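Long-range contact in pirin-like protein YhaK (Escherichia coli, PDB 2VEC), which belongs to the pirin family of bicupins, carries a redox-sensitive reactive cysteine and lacks quercetin 2,3-dioxygenase activity: residues R203-T217 with N238-I252. Sequence-based numbering, arbitrary orientation. Where two conformers were deposited one is given.
Sequences RAYLQSIHGKFHALT and NITLVADSPLRALLI
A chi1 of 55° puts H214 CG between the backbone N and the carbonyl carbon, with V242 CB over one face of the ring and D244 at its edge. In D244, chi1 of -66° sets CG beside its own backbone N, with the carboxylate at the edge of the H214 ring. H214 ND1 donates to D244 OD2 at 2.7 Å, nearly straight and in the ring plane, on the syn lone pair. V242 CB is 3.9 Å from the centroid of the H214 ring, in a CH-pi contact. The ND1 bond limits rotation of the imidazole.

The F213 ring enters the buried layer between the two sheets. L247 CD1 presses on F213 CD1 at 3.4 Å. A249 CB covers one face near the rim, and L241 CD2 meets the edge.

Each segment runs from a strand of one sheet into a strand of the other. Antiparallel 203-208 and 247-252 lie in one of the two sheets of the C-terminal cupin jelly-roll barrel; 213-217 and 238-243 pair in the other. A classic beta bulge marks the corner: I209 N and H210 N both donate to R248 O, at 2.8 and 3.0 Å, from the same face of the carbonyl. In the conformer given, H210 NE2 lies 3.4 Å from R248 CG; R248 NE bonds H186. G211 has a positive phi (91°), and its CA packs against P246 O and S245 OG. At the turn K212 N donates to S245 OG at 3.1 Å, and D244 N to K212 O. In the core L206 CD2 packs alongside L251 CD1 at 3.6 Å, while L206 CD1 reaches L241 in the facing sheet.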
ATOM      1  N   ARG A 203      15.536   3.199  -3.182  1.00 26.33           N
ATOM      2  CA  ARG A 203      14.985   1.951  -2.624  1.00 25.06           C
ATOM      3  C   ARG A 203      13.582   1.768  -3.208  1.00 24.97           C
ATOM      4  O   ARG A 203      12.823   2.727  -3.327  1.00 25.25           O
ATOM      5  CB  ARG A 203      14.937   2.050  -1.092  1.00 24.85           C
ATOM      6  CG  ARG A 203      14.648   0.691  -0.372  1.00 26.95           C
ATOM      7  CD  ARG A 203      14.550   0.825   1.193  1.00 24.20           C
ATOM      8  NE  ARG A 203      15.818   1.361   1.707  1.00 26.13           N
ATOM      9  CZ  ARG A 203      16.942   0.705   1.944  1.00 28.39           C
ATOM     10  NH1 ARG A 203      17.029  -0.612   1.792  1.00 30.77           N
ATOM     11  NH2 ARG A 203      18.000   1.390   2.379  1.00 30.14           N
ATOM     12  N   ALA A 204      13.231   0.540  -3.571  1.00 25.03           N
ATOM     13  CA  ALA A 204      11.850   0.260  -3.976  1.00 23.98           C
ATOM     14  C   ALA A 204      11.370  -0.945  -3.209  1.00 23.42           C
ATOM     15  O   ALA A 204      12.187  -1.844  -2.842  1.00 23.67           O
ATOM     16  CB  ALA A 204      11.801  -0.043  -5.424  1.00 25.66           C
ATOM     17  N   TYR A 205      10.070  -0.997  -2.979  1.00 22.27           N
ATOM     18  CA  TYR A 205       9.497  -2.199  -2.419  1.00 21.91           C
ATOM     19  C   TYR A 205       8.409  -2.644  -3.388  1.00 23.48           C
ATOM     20  O   TYR A 205       7.544  -1.835  -3.816  1.00 23.06           O
ATOM     21  CB  TYR A 205       8.884  -1.902  -1.046  1.00 22.72           C
ATOM     22  CG  TYR A 205       8.236  -3.113  -0.409  1.00 21.86           C
ATOM     23  CD1 TYR A 205       9.013  -4.025   0.267  1.00 21.59           C
ATOM     24  CD2 TYR A 205       6.852  -3.302  -0.456  1.00 20.31           C
ATOM     25  CE1 TYR A 205       8.442  -5.183   0.857  1.00 23.91           C
ATOM     26  CE2 TYR A 205       6.266  -4.417   0.176  1.00 23.47           C
ATOM     27  CZ  TYR A 205       7.087  -5.354   0.798  1.00 22.05           C
ATOM     28  OH  TYR A 205       6.557  -6.475   1.381  1.00 25.18           O
ATOM     29  N   LEU A 206       8.405  -3.949  -3.700  1.00 22.51           N
ATOM     30  CA  LEU A 206       7.367  -4.559  -4.541  1.00 21.69           C
ATOM     31  C   LEU A 206       6.473  -5.433  -3.675  1.00 20.10           C
ATOM     32  O   LEU A 206       6.995  -6.191  -2.858  1.00 22.41           O
ATOM     33  CB  LEU A 206       8.023  -5.478  -5.582  1.00 21.50           C
ATOM     34  CG  LEU A 206       9.204  -4.862  -6.346  1.00 25.91           C
ATOM     35  CD1 LEU A 206       9.633  -5.847  -7.426  1.00 29.57           C
ATOM     36  CD2 LEU A 206       8.794  -3.544  -7.005  1.00 27.51           C
ATOM     37  N   GLN A 207       5.148  -5.414  -3.912  1.00 20.72           N
ATOM     38  CA  GLN A 207       4.222  -6.242  -3.146  1.00 19.86           C
ATOM     39  C   GLN A 207       3.236  -6.908  -4.079  1.00 21.66           C
ATOM     40  O   GLN A 207       2.605  -6.236  -4.891  1.00 23.30           O
ATOM     41  CB  GLN A 207       3.478  -5.415  -2.061  1.00 21.15           C
ATOM     42  CG  GLN A 207       2.457  -6.259  -1.255  1.00 21.63           C
ATOM     43  CD  GLN A 207       3.166  -7.357  -0.453  1.00 24.05           C
ATOM     44  OE1 GLN A 207       4.220  -7.098   0.133  1.00 23.30           O
ATOM     45  NE2 GLN A 207       2.612  -8.557  -0.428  1.00 23.68           N
ATOM     46  N   SER A 208       3.098  -8.227  -3.969  1.00 21.35           N
ATOM     47  CA  SER A 208       2.024  -8.913  -4.653  1.00 22.51           C
ATOM     48  C   SER A 208       0.744  -8.742  -3.814  1.00 23.89           C
ATOM     49  O   SER A 208       0.721  -9.157  -2.617  1.00 22.51           O
ATOM     50  CB  SER A 208       2.381 -10.398  -4.808  1.00 23.19           C
ATOM     51  OG  SER A 208       1.179 -11.167  -5.041  1.00 24.26           O
ATOM     52  N   ILE A 209      -0.294  -8.141  -4.409  1.00 22.04           N
ATOM     53  CA  ILE A 209      -1.613  -8.143  -3.768  1.00 24.52           C
ATOM     54  C   ILE A 209      -2.306  -9.457  -4.142  1.00 26.10           C
ATOM     55  O   ILE A 209      -2.816 -10.196  -3.266  1.00 25.91           O
ATOM     56  CB  ILE A 209      -2.462  -6.929  -4.180  1.00 23.85           C
ATOM     57  CG1 ILE A 209      -1.822  -5.609  -3.659  1.00 25.59           C
ATOM     58  CG2 ILE A 209      -3.910  -7.056  -3.621  1.00 26.09           C
ATOM     59  CD1 ILE A 209      -2.470  -4.339  -4.363  1.00 25.19           C
ATOM     60  N   HIS A 210      -2.326  -9.722  -5.451  1.00 27.45           N
ATOM     61  CA  HIS A 210      -2.652 -11.061  -5.913  0.50 29.25           C
ATOM     62  C   HIS A 210      -1.977 -11.364  -7.230  1.00 29.53           C
ATOM     63  O   HIS A 210      -1.668 -10.505  -8.041  1.00 29.45           O
ATOM     64  CB  HIS A 210      -4.146 -11.361  -5.931  0.50 30.57           C
ATOM     65  CG  HIS A 210      -4.896 -10.704  -7.044  0.50 31.74           C
ATOM     66  ND1 HIS A 210      -4.917 -11.206  -8.328  0.50 35.66           N
ATOM     67  CD2 HIS A 210      -5.679  -9.604  -7.056  0.50 32.63           C
ATOM     68  CE1 HIS A 210      -5.678 -10.437  -9.087  0.50 34.41           C
ATOM     69  NE2 HIS A 210      -6.161  -9.465  -8.337  0.50 35.29           N
ATOM     70  N   GLY A 211      -1.574 -12.625  -7.323  1.00 30.92           N
ATOM     71  CA  GLY A 211      -0.792 -13.117  -8.468  1.00 31.63           C
ATOM     72  C   GLY A 211       0.718 -13.024  -8.310  1.00 30.98           C
ATOM     73  O   GLY A 211       1.252 -12.513  -7.319  1.00 30.20           O
ATOM     74  N   LYS A 212       1.415 -13.563  -9.299  1.00 30.89           N
ATOM     75  CA  LYS A 212       2.865 -13.678  -9.239  1.00 31.30           C
ATOM     76  C   LYS A 212       3.464 -12.849 -10.374  1.00 31.47           C
ATOM     77  O   LYS A 212       2.805 -12.604 -11.387  1.00 32.23           O
ATOM     78  CB  LYS A 212       3.280 -15.142  -9.331  1.00 32.44           C
ATOM     79  CG  LYS A 212       2.717 -15.863 -10.500  1.00 36.88           C
ATOM     80  CD  LYS A 212       3.094 -17.368 -10.464  1.00 39.09           C
ATOM     81  CE  LYS A 212       2.163 -18.174 -11.354  1.00 44.22           C
ATOM     82  NZ  LYS A 212       2.817 -19.489 -11.710  1.00 47.56           N
ATOM     83  N   PHE A 213       4.699 -12.390 -10.190  1.00 30.44           N
ATOM     84  CA  PHE A 213       5.319 -11.500 -11.159  1.00 29.30           C
ATOM     85  C   PHE A 213       6.807 -11.465 -10.926  1.00 29.95           C
ATOM     86  O   PHE A 213       7.287 -11.945  -9.899  1.00 29.55           O
ATOM     87  CB  PHE A 213       4.712 -10.084 -11.113  1.00 27.70           C
ATOM     88  CG  PHE A 213       4.974  -9.280  -9.850  1.00 26.28           C
ATOM     89  CD1 PHE A 213       4.377  -9.621  -8.627  1.00 25.98           C
ATOM     90  CD2 PHE A 213       5.752  -8.114  -9.898  1.00 26.72           C
ATOM     91  CE1 PHE A 213       4.578  -8.811  -7.446  1.00 26.32           C
ATOM     92  CE2 PHE A 213       5.967  -7.318  -8.738  1.00 27.07           C
ATOM     93  CZ  PHE A 213       5.359  -7.661  -7.509  1.00 26.61           C
ATOM     94  N   HIS A 214       7.537 -10.916 -11.887  1.00 29.89           N
ATOM     95  CA  HIS A 214       8.948 -10.705 -11.661  1.00 29.67           C
ATOM     96  C   HIS A 214       9.373  -9.317 -12.052  1.00 29.51           C
ATOM     97  O   HIS A 214       8.656  -8.608 -12.749  1.00 29.60           O
ATOM     98  CB  HIS A 214       9.803 -11.775 -12.350  1.00 30.61           C
ATOM     99  CG  HIS A 214       9.550 -11.919 -13.826  1.00 33.84           C
ATOM    100  ND1 HIS A 214       8.445 -12.572 -14.337  1.00 34.74           N
ATOM    101  CD2 HIS A 214      10.276 -11.512 -14.898  1.00 35.36           C
ATOM    102  CE1 HIS A 214       8.500 -12.554 -15.661  1.00 36.83           C
ATOM    103  NE2 HIS A 214       9.617 -11.945 -16.025  1.00 36.55           N
ATOM    104  N   ALA A 215      10.519  -8.903 -11.534  1.00 29.61           N
ATOM    105  CA  ALA A 215      11.038  -7.590 -11.846  1.00 30.42           C
ATOM    106  C   ALA A 215      12.332  -7.749 -12.628  1.00 32.25           C
ATOM    107  O   ALA A 215      13.141  -8.632 -12.327  1.00 31.96           O
ATOM    108  CB  ALA A 215      11.273  -6.818 -10.595  1.00 28.23           C
ATOM    109  N   LEU A 216      12.493  -6.900 -13.644  1.00 34.53           N
ATOM    110  CA  LEU A 216      13.726  -6.764 -14.409  1.00 37.18           C
ATOM    111  C   LEU A 216      14.327  -5.377 -14.221  1.00 37.73           C
ATOM    112  O   LEU A 216      13.609  -4.378 -14.080  1.00 36.26           O
ATOM    113  CB  LEU A 216      13.464  -6.945 -15.912  1.00 39.94           C
ATOM    114  CG  LEU A 216      12.396  -7.930 -16.401  1.00 41.80           C
ATOM    115  CD1 LEU A 216      12.066  -7.649 -17.863  1.00 47.39           C
ATOM    116  CD2 LEU A 216      13.024  -9.302 -16.292  1.00 45.17           C
ATOM    117  N   THR A 217      15.653  -5.330 -14.229  1.00 39.95           N
ATOM    118  CA  THR A 217      16.423  -4.086 -14.284  1.00 42.54           C
ATOM    119  C   THR A 217      17.498  -4.326 -15.331  1.00 45.89           C
ATOM    120  O   THR A 217      18.041  -5.428 -15.413  1.00 46.43           O
ATOM    121  CB  THR A 217      17.070  -3.728 -12.933  1.00 41.05           C
ATOM    122  OG1 THR A 217      17.886  -4.816 -12.474  1.00 43.59           O
ATOM    123  CG2 THR A 217      16.009  -3.495 -11.904  1.00 40.81           C
ATOM    124  N   ASN A 238      15.477   2.269 -12.736  1.00 41.49           N
ATOM    125  CA  ASN A 238      14.376   1.845 -13.612  1.00 40.87           C
ATOM    126  C   ASN A 238      14.066   0.411 -13.331  1.00 38.67           C
ATOM    127  O   ASN A 238      14.979  -0.418 -13.236  1.00 38.04           O
ATOM    128  CB  ASN A 238      14.746   1.929 -15.106  1.00 43.94           C
ATOM    129  CG  ASN A 238      14.785   3.336 -15.629  1.00 48.74           C
ATOM    130  OD1 ASN A 238      13.744   3.926 -15.962  1.00 52.53           O
ATOM    131  ND2 ASN A 238      15.995   3.876 -15.771  1.00 51.59           N
ATOM    132  N   ILE A 239      12.775   0.105 -13.230  1.00 35.63           N
ATOM    133  CA  ILE A 239      12.336  -1.255 -12.933  1.00 34.89           C
ATOM    134  C   ILE A 239      11.148  -1.605 -13.835  1.00 34.64           C
ATOM    135  O   ILE A 239      10.218  -0.800 -14.000  1.00 34.91           O
ATOM    136  CB  ILE A 239      11.885  -1.432 -11.453  1.00 32.18           C
ATOM    137  CG1 ILE A 239      13.039  -1.168 -10.452  1.00 33.59           C
ATOM    138  CG2 ILE A 239      11.423  -2.859 -11.244  1.00 32.97           C
ATOM    139  CD1 ILE A 239      12.577  -1.210  -8.972  1.00 30.52           C
ATOM    140  N   THR A 240      11.209  -2.783 -14.441  1.00 34.87           N
ATOM    141  CA  THR A 240      10.125  -3.280 -15.274  1.00 35.17           C
ATOM    142  C   THR A 240       9.531  -4.461 -14.557  1.00 33.84           C
ATOM    143  O   THR A 240      10.280  -5.338 -14.109  1.00 33.14           O
ATOM    144  CB  THR A 240      10.621  -3.755 -16.646  1.00 38.09           C
ATOM    145  OG1 THR A 240      11.124  -2.637 -17.364  1.00 37.67           O
ATOM    146  CG2 THR A 240       9.477  -4.367 -17.446  1.00 38.08           C
ATOM    147  N   LEU A 241       8.200  -4.470 -14.459  1.00 32.52           N
ATOM    148  CA  LEU A 241       7.469  -5.547 -13.819  1.00 32.63           C
ATOM    149  C   LEU A 241       6.734  -6.334 -14.861  1.00 33.60           C
ATOM    150  O   LEU A 241       6.071  -5.751 -15.738  1.00 35.10           O
ATOM    151  CB  LEU A 241       6.419  -4.988 -12.855  1.00 31.59           C
ATOM    152  CG  LEU A 241       6.942  -4.132 -11.681  1.00 31.14           C
ATOM    153  CD1 LEU A 241       5.771  -3.808 -10.784  1.00 29.04           C
ATOM    154  CD2 LEU A 241       8.075  -4.853 -10.931  1.00 27.07           C
ATOM    155  N   VAL A 242       6.778  -7.658 -14.739  1.00 33.57           N
ATOM    156  CA  VAL A 242       6.149  -8.518 -15.762  1.00 34.82           C
ATOM    157  C   VAL A 242       5.249  -9.534 -15.058  1.00 34.95           C
ATOM    158  O   VAL A 242       5.714 -10.258 -14.149  1.00 34.12           O
ATOM    159  CB  VAL A 242       7.204  -9.294 -16.605  1.00 36.52           C
ATOM    160  CG1 VAL A 242       6.517 -10.154 -17.687  1.00 37.68           C
ATOM    161  CG2 VAL A 242       8.224  -8.336 -17.240  1.00 38.97           C
ATOM    162  N   ALA A 243       3.985  -9.599 -15.469  1.00 35.19           N
ATOM    163  CA  ALA A 243       3.041 -10.493 -14.808  1.00 34.06           C
ATOM    164  C   ALA A 243       3.217 -11.937 -15.247  1.00 35.92           C
ATOM    165  O   ALA A 243       3.344 -12.218 -16.431  1.00 37.69           O
ATOM    166  CB  ALA A 243       1.593 -10.032 -15.024  1.00 33.89           C
ATOM    167  N   ASP A 244       3.242 -12.839 -14.265  1.00 35.52           N
ATOM    168  CA  ASP A 244       3.305 -14.258 -14.532  1.00 37.33           C
ATOM    169  C   ASP A 244       1.988 -14.952 -14.319  1.00 37.85           C
ATOM    170  O   ASP A 244       1.883 -16.160 -14.547  1.00 39.33           O
ATOM    171  CB  ASP A 244       4.361 -14.894 -13.658  1.00 36.95           C
ATOM    172  CG  ASP A 244       5.726 -14.425 -14.013  1.00 39.10           C
ATOM    173  OD1 ASP A 244       6.065 -14.494 -15.208  1.00 41.15           O
ATOM    174  OD2 ASP A 244       6.429 -13.941 -13.111  1.00 38.53           O
ATOM    175  N   SER A 245       0.989 -14.176 -13.890  1.00 36.23           N
ATOM    176  CA  SER A 245      -0.418 -14.570 -13.872  1.00 37.54           C
ATOM    177  C   SER A 245      -1.200 -13.259 -13.811  1.00 36.93           C
ATOM    178  O   SER A 245      -0.577 -12.194 -13.725  1.00 36.72           O
ATOM    179  CB  SER A 245      -0.732 -15.414 -12.639  1.00 37.36           C
ATOM    180  OG  SER A 245      -0.492 -14.695 -11.428  1.00 36.56           O
ATOM    181  N   PRO A 246      -2.549 -13.306 -13.823  1.00 38.16           N
ATOM    182  CA  PRO A 246      -3.266 -12.036 -13.583  1.00 37.08           C
ATOM    183  C   PRO A 246      -2.796 -11.415 -12.272  1.00 35.29           C
ATOM    184  O   PRO A 246      -2.651 -12.131 -11.289  1.00 34.95           O
ATOM    185  CB  PRO A 246      -4.730 -12.469 -13.506  1.00 39.02           C
ATOM    186  CG  PRO A 246      -4.792 -13.742 -14.353  1.00 41.03           C
ATOM    187  CD  PRO A 246      -3.471 -14.438 -14.078  1.00 39.77           C
ATOM    188  N   LEU A 247      -2.520 -10.110 -12.258  1.00 33.16           N
ATOM    189  CA  LEU A 247      -1.733  -9.531 -11.179  1.00 30.57           C
ATOM    190  C   LEU A 247      -2.366  -8.248 -10.629  1.00 30.58           C
ATOM    191  O   LEU A 247      -2.879  -7.438 -11.397  1.00 31.26           O
ATOM    192  CB  LEU A 247      -0.351  -9.188 -11.731  1.00 30.37           C
ATOM    193  CG  LEU A 247       0.621  -8.450 -10.818  1.00 27.49           C
ATOM    194  CD1 LEU A 247       1.140  -9.418  -9.761  1.00 28.03           C
ATOM    195  CD2 LEU A 247       1.744  -7.815 -11.641  1.00 27.76           C
ATOM    196  N   ARG A 248      -2.335  -8.075  -9.305  1.00 28.71           N
ATOM    197  CA  ARG A 248      -2.465  -6.745  -8.724  1.00 27.39           C
ATOM    198  C   ARG A 248      -1.254  -6.616  -7.817  1.00 25.50           C
ATOM    199  O   ARG A 248      -0.945  -7.559  -7.055  1.00 25.36           O
ATOM    200  CB  ARG A 248      -3.742  -6.575  -7.932  1.00 28.28           C
ATOM    201  CG  ARG A 248      -4.976  -6.334  -8.810  1.00 33.75           C
ATOM    202  CD  ARG A 248      -6.171  -6.023  -7.930  1.00 36.44           C
ATOM    203  NE  ARG A 248      -6.034  -4.801  -7.135  1.00 36.66           N
ATOM    204  CZ  ARG A 248      -7.025  -4.345  -6.373  1.00 35.23           C
ATOM    205  NH1 ARG A 248      -8.186  -5.032  -6.357  1.00 31.01           N
ATOM    206  NH2 ARG A 248      -6.866  -3.241  -5.659  1.00 33.86           N
ATOM    207  N   ALA A 249      -0.563  -5.479  -7.901  1.00 24.33           N
ATOM    208  CA  ALA A 249       0.642  -5.287  -7.126  1.00 23.51           C
ATOM    209  C   ALA A 249       0.820  -3.825  -6.740  1.00 22.39           C
ATOM    210  O   ALA A 249       0.158  -2.932  -7.305  1.00 23.11           O
ATOM    211  CB  ALA A 249       1.867  -5.751  -7.955  1.00 23.33           C
ATOM    212  N   LEU A 250       1.777  -3.578  -5.862  1.00 22.38           N
ATOM    213  CA  LEU A 250       2.178  -2.214  -5.549  1.00 23.04           C
ATOM    214  C   LEU A 250       3.664  -2.104  -5.821  1.00 23.54           C
ATOM    215  O   LEU A 250       4.409  -3.087  -5.636  1.00 23.81           O
ATOM    216  CB  LEU A 250       2.001  -1.940  -4.046  1.00 22.47           C
ATOM    217  CG  LEU A 250       0.581  -1.965  -3.479  1.00 22.32           C
ATOM    218  CD1 LEU A 250       0.589  -1.700  -1.955  1.00 22.93           C
ATOM    219  CD2 LEU A 250      -0.368  -0.984  -4.195  1.00 22.59           C
ATOM    220  N   LEU A 251       4.097  -0.918  -6.250  1.00 23.17           N
ATOM    221  CA  LEU A 251       5.517  -0.622  -6.271  1.00 23.19           C
ATOM    222  C   LEU A 251       5.632   0.667  -5.485  1.00 23.19           C
ATOM    223  O   LEU A 251       4.937   1.674  -5.792  1.00 21.48           O
ATOM    224  CB  LEU A 251       6.065  -0.414  -7.687  1.00 25.78           C
ATOM    225  CG  LEU A 251       7.606  -0.197  -7.755  1.00 27.53           C
ATOM    226  CD1 LEU A 251       8.190  -0.696  -9.080  1.00 32.43           C
ATOM    227  CD2 LEU A 251       7.912   1.318  -7.607  1.00 28.78           C
ATOM    228  N   ILE A 252       6.470   0.622  -4.450  1.00 21.37           N
ATOM    229  CA  ILE A 252       6.670   1.806  -3.594  1.00 22.54           C
ATOM    230  C   ILE A 252       8.066   2.333  -3.803  1.00 23.04           C
ATOM    231  O   ILE A 252       9.038   1.590  -3.647  1.00 23.26           O
ATOM    232  CB  ILE A 252       6.488   1.485  -2.101  1.00 22.71           C
ATOM    233  CG1 ILE A 252       5.383   0.435  -1.911  1.00 22.76           C
ATOM    234  CG2 ILE A 252       6.283   2.810  -1.313  1.00 22.41           C
ATOM    235  CD1 ILE A 252       5.021   0.053  -0.405  1.00 23.64           C
TER